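Local coordinates for protein denovo NTF2 (Synthetic construct, PDB 6W40) that is a computationally designed protein with an NTF2-like fold, probably made to hold a pocket of designed shape, with no known natural function, at residues V35-D40 with E52-E57; D25-M30 with G110-V115. One frame throughout, in Å; residues are numbered along the deposited sequence.

Contact 1: V35-D40 with E52-E57; sequences VKFQVD and EEVVEE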
ATOM      1  N   VAL A  35      21.294   3.180   0.863  1.00 35.36           N
ATOM      2  CA  VAL A  35      20.282   2.767  -0.100  1.00 38.01           C
ATOM      3  C   VAL A  35      20.818   2.937  -1.516  1.00 41.44           C
ATOM      4  O   VAL A  35      21.523   3.908  -1.825  1.00 38.70           O
ATOM      5  CB  VAL A  35      18.985   3.567   0.113  1.00 39.67           C
ATOM      6  CG1 VAL A  35      19.245   5.064  -0.018  1.00 40.83           C
ATOM      7  CG2 VAL A  35      17.905   3.119  -0.861  1.00 34.27           C
ATOM      8  N   LYS A  36      20.507   1.975  -2.380  1.00 37.99           N
ATOM      9  CA  LYS A  36      20.864   2.041  -3.789  1.00 34.85           C
ATOM     10  C   LYS A  36      19.642   2.402  -4.622  1.00 40.63           C
ATOM     11  O   LYS A  36      18.510   2.043  -4.288  1.00 36.46           O
ATOM     12  CB  LYS A  36      21.448   0.715  -4.279  1.00 40.20           C
ATOM     13  CG  LYS A  36      22.881   0.472  -3.859  1.00 42.18           C
ATOM     14  CD  LYS A  36      23.449  -0.753  -4.549  1.00 51.48           C
ATOM     15  CE  LYS A  36      24.942  -0.863  -4.314  1.00 51.18           C
ATOM     16  NZ  LYS A  36      25.656   0.350  -4.798  1.00 46.55           N
ATOM     17  N   PHE A  37      19.887   3.109  -5.723  1.00 31.65           N
ATOM     18  CA  PHE A  37      18.823   3.592  -6.595  1.00 31.46           C
ATOM     19  C   PHE A  37      19.311   3.523  -8.031  1.00 42.72           C
ATOM     20  O   PHE A  37      20.337   4.122  -8.365  1.00 41.77           O
ATOM     21  CB  PHE A  37      18.428   5.026  -6.232  1.00 38.61           C
ATOM     22  CG  PHE A  37      17.213   5.529  -6.958  1.00 42.63           C
ATOM     23  CD1 PHE A  37      16.204   4.661  -7.341  1.00 48.36           C
ATOM     24  CD2 PHE A  37      17.082   6.874  -7.256  1.00 41.10           C
ATOM     25  CE1 PHE A  37      15.086   5.128  -8.006  1.00 44.17           C
ATOM     26  CE2 PHE A  37      15.967   7.348  -7.922  1.00 43.59           C
ATOM     27  CZ  PHE A  37      14.967   6.473  -8.295  1.00 41.92           C
ATOM     28  N   GLN A  38      18.585   2.795  -8.874  1.00 41.84           N
ATOM     29  CA  GLN A  38      18.881   2.752 -10.299  1.00 40.92           C
ATOM     30  C   GLN A  38      17.611   3.031 -11.087  1.00 40.97           C
ATOM     31  O   GLN A  38      16.572   2.408 -10.843  1.00 38.03           O
ATOM     32  CB  GLN A  38      19.496   1.410 -10.715  1.00 50.21           C
ATOM     33  CG  GLN A  38      18.809   0.176 -10.166  1.00 48.78           C
ATOM     34  CD  GLN A  38      19.439  -1.101 -10.689  1.00 62.21           C
ATOM     35  OE1 GLN A  38      19.669  -2.049  -9.938  1.00 66.78           O
ATOM     36  NE2 GLN A  38      19.724  -1.132 -11.987  1.00 49.13           N
ATOM     37  N   VAL A  39      17.700   3.975 -12.020  1.00 40.71           N
ATOM     38  CA  VAL A  39      16.580   4.382 -12.858  1.00 38.28           C
ATOM     39  C   VAL A  39      16.856   3.920 -14.280  1.00 37.51           C
ATOM     40  O   VAL A  39      17.966   4.103 -14.795  1.00 43.27           O
ATOM     41  CB  VAL A  39      16.365   5.905 -12.814  1.00 35.06           C
ATOM     42  CG1 VAL A  39      14.975   6.259 -13.318  1.00 44.02           C
ATOM     43  CG2 VAL A  39      16.587   6.436 -11.410  1.00 39.74           C
ATOM     44  N   ASP A  40      15.852   3.321 -14.910  1.00 39.29           N
ATOM     45  CA  ASP A  40      15.940   2.874 -16.298  1.00 35.12           C
ATOM     46  C   ASP A  40      14.922   3.670 -17.104  1.00 35.69           C
ATOM     47  O   ASP A  40      13.731   3.344 -17.108  1.00 39.81           O
ATOM     48  CB  ASP A  40      15.692   1.374 -16.411  1.00 41.85           C
ATOM     49  CG  ASP A  40      16.827   0.554 -15.836  1.00 47.56           C
ATOM     50  OD1 ASP A  40      17.998   0.925 -16.060  1.00 54.08           O
ATOM     51  OD2 ASP A  40      16.550  -0.456 -15.157  1.00 57.70           O
ATOM     52  N   GLU A  52      21.424  10.517   0.738  1.00 53.61           N
ATOM     53  CA  GLU A  52      21.271  11.878   0.234  1.00 58.36           C
ATOM     54  C   GLU A  52      21.316  11.929  -1.289  1.00 49.98           C
ATOM     55  O   GLU A  52      20.557  12.683  -1.907  1.00 39.15           O
ATOM     56  CB  GLU A  52      22.345  12.787   0.834  1.00 52.26           C
ATOM     57  CG  GLU A  52      22.331  12.840   2.355  1.00 63.51           C
ATOM     58  CD  GLU A  52      21.007  13.324   2.917  1.00 66.35           C
ATOM     59  OE1 GLU A  52      20.314  14.109   2.235  1.00 71.15           O
ATOM     60  OE2 GLU A  52      20.656  12.917   4.045  1.00 70.48           O
ATOM     61  N   GLU A  53      22.197  11.139  -1.910  1.00 49.90           N
ATOM     62  CA  GLU A  53      22.234  11.081  -3.368  1.00 41.06           C
ATOM     63  C   GLU A  53      20.943  10.503  -3.932  1.00 50.16           C
ATOM     64  O   GLU A  53      20.453  10.953  -4.974  1.00 45.87           O
ATOM     65  CB  GLU A  53      23.432  10.252  -3.830  1.00 40.60           C
ATOM     66  CG  GLU A  53      24.766  10.976  -3.800  1.00 49.59           C
ATOM     67  CD  GLU A  53      25.041  11.749  -5.077  1.00 73.51           C
ATOM     68  OE1 GLU A  53      24.130  12.452  -5.564  1.00 74.95           O
ATOM     69  OE2 GLU A  53      26.170  11.644  -5.602  1.00 91.36           O
ATOM     70  N   VAL A  54      20.377   9.503  -3.254  1.00 41.55           N
ATOM     71  CA  VAL A  54      19.179   8.840  -3.759  1.00 39.74           C
ATOM     72  C   VAL A  54      17.968   9.756  -3.636  1.00 43.80           C
ATOM     73  O   VAL A  54      17.182   9.902  -4.581  1.00 48.64           O
ATOM     74  CB  VAL A  54      18.958   7.506  -3.023  1.00 37.05           C
ATOM     75  CG1 VAL A  54      17.569   6.963  -3.307  1.00 38.78           C
ATOM     76  CG2 VAL A  54      20.023   6.497  -3.431  1.00 34.50           C
ATOM     77  N   VAL A  55      17.798  10.387  -2.471  1.00 39.37           N
ATOM     78  CA  VAL A  55      16.628  11.232  -2.245  1.00 40.30           C
ATOM     79  C   VAL A  55      16.607  12.396  -3.229  1.00 46.15           C
ATOM     80  O   VAL A  55      15.563  12.717  -3.808  1.00 47.55           O
ATOM     81  CB  VAL A  55      16.593  11.717  -0.784  1.00 42.90           C
ATOM     82  CG1 VAL A  55      15.590  12.848  -0.619  1.00 42.39           C
ATOM     83  CG2 VAL A  55      16.242  10.562   0.144  1.00 47.74           C
ATOM     84  N   GLU A  56      17.759  13.034  -3.447  1.00 45.42           N
ATOM     85  CA  GLU A  56      17.817  14.142  -4.395  1.00 44.13           C
ATOM     86  C   GLU A  56      17.477  13.681  -5.807  1.00 52.19           C
ATOM     87  O   GLU A  56      16.769  14.379  -6.543  1.00 52.37           O
ATOM     88  CB  GLU A  56      19.199  14.794  -4.357  1.00 54.45           C
ATOM     89  CG  GLU A  56      19.453  15.775  -5.490  1.00 76.12           C
ATOM     90  CD  GLU A  56      20.807  16.447  -5.387  1.00 88.70           C
ATOM     91  OE1 GLU A  56      20.882  17.557  -4.819  1.00 86.77           O
ATOM     92  OE2 GLU A  56      21.800  15.861  -5.867  1.00 91.01           O
ATOM     93  N   GLU A  57      17.965  12.501  -6.200  1.00 45.58           N
ATOM     94  CA  GLU A  57      17.683  12.005  -7.543  1.00 42.49           C
ATOM     95  C   GLU A  57      16.228  11.576  -7.681  1.00 48.35           C
ATOM     96  O   GLU A  57      15.576  11.888  -8.684  1.00 39.72           O
ATOM     97  CB  GLU A  57      18.619  10.845  -7.884  1.00 40.95           C
ATOM     98  CG  GLU A  57      18.475  10.337  -9.309  1.00 47.19           C
ATOM     99  CD  GLU A  57      18.876  11.374 -10.340  1.00 53.39           C
ATOM    100  OE1 GLU A  57      19.786  12.179 -10.054  1.00 62.81           O
ATOM    101  OE2 GLU A  57      18.277  11.388 -11.436  1.00 63.14           O
TER
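V35 opens the contact by setting its CG1 methyl against V54 on the helix, 3.8 Å from V54 CG2. CG1 lies between its own backbone N and carbonyl carbon, and this turns it to the helix. The same V54 CG2 also lies close to the V35 carbonyl, 3.4 Å from V35 O, so one methyl meets both the side chain and the carbonyl of V35. K36 points the other way, its ammonium bonded to H49. F37 comes next and straddles both V54 branches: F37 CB is 3.5 Å from V54 CG2 and 3.6 Å from V54 CG1. Its ring, with CG anti to the backbone N (chi1 -172°), lies obliquely against V54 CG1 before F37 CE2 touches the aliphatic E57 CG at 4.1 Å; the carboxylate plane is turned 43° from the ring. V39 CG2 lies over one ring face, offset toward the rim. No hydrogen bond joins strand and helix, whose segment axes come within 8.1 Å at 37°. This is the helix-on-sheet core of the NTF2-like fold: L58 and L61 of helix 51-65 continue the cover over F37, strand 111-119 runs parallel beside 35-41, and F27 closes on V54 from helix 27-30.

Contact 2: D25-M30 with G110-V115; sequences DAFHEM and GKIKKV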
ATOM      1  N   ASP A  25       7.873  12.334   0.370  1.00 64.27           N
ATOM      2  CA  ASP A  25       8.772  13.115   1.208  1.00 63.65           C
ATOM      3  C   ASP A  25       9.277  12.290   2.384  1.00 64.80           C
ATOM      4  O   ASP A  25      10.387  12.524   2.877  1.00 64.77           O
ATOM      5  CB  ASP A  25       8.062  14.375   1.705  1.00 72.57           C
ATOM      6  CG  ASP A  25       7.358  15.126   0.589  1.00 72.56           C
ATOM      7  OD1 ASP A  25       7.485  14.712  -0.582  1.00 73.77           O
ATOM      8  OD2 ASP A  25       6.674  16.130   0.886  1.00 80.53           O
ATOM      9  N   ALA A  26       8.483  11.320   2.839  1.00 60.98           N
ATOM     10  CA  ALA A  26       8.869  10.424   3.921  1.00 58.37           C
ATOM     11  C   ALA A  26       9.804   9.309   3.465  1.00 59.26           C
ATOM     12  O   ALA A  26      10.107   8.410   4.257  1.00 61.12           O
ATOM     13  CB  ALA A  26       7.620   9.823   4.573  1.00 52.23           C
ATOM     14  N   PHE A  27      10.262   9.345   2.211  1.00 51.32           N
ATOM     15  CA  PHE A  27      11.227   8.361   1.737  1.00 51.69           C
ATOM     16  C   PHE A  27      12.554   8.461   2.478  1.00 47.07           C
ATOM     17  O   PHE A  27      13.278   7.463   2.564  1.00 43.37           O
ATOM     18  CB  PHE A  27      11.447   8.531   0.232  1.00 54.21           C
ATOM     19  CG  PHE A  27      12.374   7.514  -0.368  1.00 44.21           C
ATOM     20  CD1 PHE A  27      11.902   6.269  -0.745  1.00 52.50           C
ATOM     21  CD2 PHE A  27      13.716   7.805  -0.565  1.00 43.27           C
ATOM     22  CE1 PHE A  27      12.748   5.327  -1.300  1.00 48.25           C
ATOM     23  CE2 PHE A  27      14.569   6.866  -1.119  1.00 44.96           C
ATOM     24  CZ  PHE A  27      14.083   5.627  -1.487  1.00 44.24           C
ATOM     25  N   HIS A  28      12.877   9.636   3.023  1.00 52.02           N
ATOM     26  CA  HIS A  28      14.157   9.819   3.699  1.00 50.62           C
ATOM     27  C   HIS A  28      14.197   9.074   5.026  1.00 50.68           C
ATOM     28  O   HIS A  28      15.241   8.531   5.407  1.00 55.25           O
ATOM     29  CB  HIS A  28      14.423  11.309   3.913  1.00 49.52           C
ATOM     30  CG  HIS A  28      15.756  11.606   4.531  1.00 57.05           C
ATOM     31  ND1 HIS A  28      15.983  11.535   5.888  1.00 61.72           N
ATOM     32  CD2 HIS A  28      16.930  11.993   3.975  1.00 63.60           C
ATOM     33  CE1 HIS A  28      17.240  11.858   6.142  1.00 68.77           C
ATOM     34  NE2 HIS A  28      17.835  12.140   4.997  1.00 65.58           N
ATOM     35  N   GLU A  29      13.073   9.032   5.742  1.00 49.50           N
ATOM     36  CA  GLU A  29      13.045   8.398   7.053  1.00 56.43           C
ATOM     37  C   GLU A  29      13.014   6.878   6.974  1.00 49.64           C
ATOM     38  O   GLU A  29      13.301   6.214   7.976  1.00 54.10           O
ATOM     39  CB  GLU A  29      11.840   8.898   7.856  1.00 64.89           C
ATOM     40  CG  GLU A  29      10.496   8.388   7.362  1.00 65.62           C
ATOM     41  CD  GLU A  29       9.322   9.091   8.020  1.00 80.47           C
ATOM     42  OE1 GLU A  29       9.501  10.233   8.495  1.00 94.74           O
ATOM     43  OE2 GLU A  29       8.221   8.501   8.066  1.00 76.88           O
ATOM     44  N   MET A  30      12.677   6.312   5.816  1.00 53.16           N
ATOM     45  CA  MET A  30      12.623   4.868   5.642  1.00 51.49           C
ATOM     46  C   MET A  30      13.769   4.326   4.800  1.00 47.47           C
ATOM     47  O   MET A  30      13.878   3.106   4.640  1.00 45.93           O
ATOM     48  CB  MET A  30      11.291   4.459   5.008  1.00 53.42           C
ATOM     49  CG  MET A  30      10.067   4.889   5.790  1.00 57.86           C
ATOM     50  SD  MET A  30       8.575   4.636   4.819  1.00 69.37           S
ATOM     51  CE  MET A  30       9.026   5.499   3.316  1.00 52.62           C
ATOM     52  N   GLY A 110      14.070  -3.363   8.147  1.00 44.65           N
ATOM     53  CA  GLY A 110      13.091  -2.306   8.276  1.00 34.27           C
ATOM     54  C   GLY A 110      13.370  -1.047   7.488  1.00 32.17           C
ATOM     55  O   GLY A 110      12.588  -0.095   7.584  1.00 36.32           O
ATOM     56  N   LYS A 111      14.450  -1.003   6.716  1.00 44.25           N
ATOM     57  CA  LYS A 111      14.791   0.162   5.918  1.00 43.65           C
ATOM     58  C   LYS A 111      14.877  -0.224   4.449  1.00 41.65           C
ATOM     59  O   LYS A 111      15.218  -1.360   4.106  1.00 41.47           O
ATOM     60  CB  LYS A 111      16.116   0.783   6.380  1.00 40.81           C
ATOM     61  CG  LYS A 111      16.025   1.505   7.716  1.00 46.23           C
ATOM     62  CD  LYS A 111      15.302   2.834   7.571  1.00 49.45           C
ATOM     63  CE  LYS A 111      14.961   3.438   8.922  1.00 56.57           C
ATOM     64  NZ  LYS A 111      13.879   2.678   9.610  1.00 59.07           N
ATOM     65  N   ILE A 112      14.553   0.734   3.584  1.00 42.63           N
ATOM     66  CA  ILE A 112      14.625   0.511   2.144  1.00 37.63           C
ATOM     67  C   ILE A 112      16.097   0.511   1.742  1.00 38.27           C
ATOM     68  O   ILE A 112      16.773   1.540   1.823  1.00 34.46           O
ATOM     69  CB  ILE A 112      13.835   1.568   1.367  1.00 44.16           C
ATOM     70  CG1 ILE A 112      12.366   1.564   1.796  1.00 32.14           C
ATOM     71  CG2 ILE A 112      13.949   1.316  -0.124  1.00 34.44           C
ATOM     72  CD1 ILE A 112      11.523   2.611   1.098  1.00 33.52           C
ATOM     73  N   LYS A 113      16.597  -0.648   1.313  1.00 37.51           N
ATOM     74  CA  LYS A 113      17.997  -0.799   0.938  1.00 28.51           C
ATOM     75  C   LYS A 113      18.235  -0.592  -0.551  1.00 35.73           C
ATOM     76  O   LYS A 113      19.328  -0.164  -0.940  1.00 41.78           O
ATOM     77  CB  LYS A 113      18.507  -2.184   1.354  1.00 33.50           C
ATOM     78  CG  LYS A 113      19.973  -2.449   1.018  1.00 38.89           C
ATOM     79  CD  LYS A 113      20.893  -1.417   1.658  1.00 40.03           C
ATOM     80  CE  LYS A 113      22.325  -1.566   1.158  1.00 42.35           C
ATOM     81  NZ  LYS A 113      22.439  -1.291  -0.302  1.00 40.31           N
ATOM     82  N   LYS A 114      17.245  -0.875  -1.397  1.00 35.45           N
ATOM     83  CA  LYS A 114      17.423  -0.717  -2.833  1.00 42.19           C
ATOM     84  C   LYS A 114      16.091  -0.381  -3.488  1.00 37.33           C
ATOM     85  O   LYS A 114      15.059  -0.965  -3.151  1.00 32.68           O
ATOM     86  CB  LYS A 114      18.016  -1.985  -3.459  1.00 39.94           C
ATOM     87  CG  LYS A 114      18.365  -1.847  -4.929  1.00 41.54           C
ATOM     88  CD  LYS A 114      18.995  -3.120  -5.461  1.00 52.00           C
ATOM     89  CE  LYS A 114      19.421  -2.952  -6.905  1.00 63.63           C
ATOM     90  NZ  LYS A 114      20.044  -4.190  -7.446  1.00 81.95           N
ATOM     91  N   VAL A 115      16.129   0.567  -4.423  1.00 36.77           N
ATOM     92  CA  VAL A 115      14.978   0.933  -5.239  1.00 36.77           C
ATOM     93  C   VAL A 115      15.392   0.859  -6.700  1.00 30.36           C
ATOM     94  O   VAL A 115      16.444   1.385  -7.078  1.00 33.93           O
ATOM     95  CB  VAL A 115      14.454   2.344  -4.909  1.00 35.42           C
ATOM     96  CG1 VAL A 115      13.279   2.699  -5.812  1.00 26.13           C
ATOM     97  CG2 VAL A 115      14.054   2.441  -3.452  1.00 29.62           C
TER
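F27 lays the CE1-CZ side of its ring against two aliphatic side chains of strand 111-119, I112 and V115. This is where the short, weakly bonded helical turn that follows the long N-terminal helix of the NTF2-like fold packs onto the curved sheet. V115 CG2 comes in at the ring edge, near its plane, 3.7 Å from F27 CZ. I112 sends in the end of its chain: its CD1 methyl stands oblique to the ring, 3.8 Å from F27 CE1, while the two side chains run at about a right angle. The I112 chain is extended at chi2 (178°), and this carries CD1 out to the ring; the same methyl has a looser contact with M30 CB. F27 is also held by V55 and L58 of helix 51-65, while E13 and K17 of helix 2-18 touch M30.

The backbone carbonyls of E29 and M30 meet the strand through K111 and I112. K111 folds back with bends at chi2 and chi4, so that its aliphatic chain runs beside them: K111 CD is 3.3 Å from M30 O, and K111 CE is 3.4 Å from E29 O. Cut back to an alanine here, the chain beyond CB would be gone, and the E29 carbonyl would probably lose its covering methylene and nearby ammonium, while M30 O would keep its bond from I112 N. The one hydrogen bond across the contact is nearly straight, I112 N to M30 O at 2.7 Å, with an angle of 174° at the hydrogen.

Contacts 1 and 2 are neighbours, their centres about 11 Å apart, and both segments of contact 1 fall between the two segments of contact 2 in sequence. They meet at the parallel pairing of strands 35-41 and 111-119: K36 O lies 2.8 Å from V115 N and K36 N 2.8 Å from K113 O, both probable hydrogen bonds. Side chains continue the join, with F37 of contact 1 packing on V115 of contact 2. Helices 27-30 and 51-65 thus share one hydrophobic core against the sheet. In NTF2-like folds the curved sheet and its helices enclose the pocket, so both contacts probably help shape its framework.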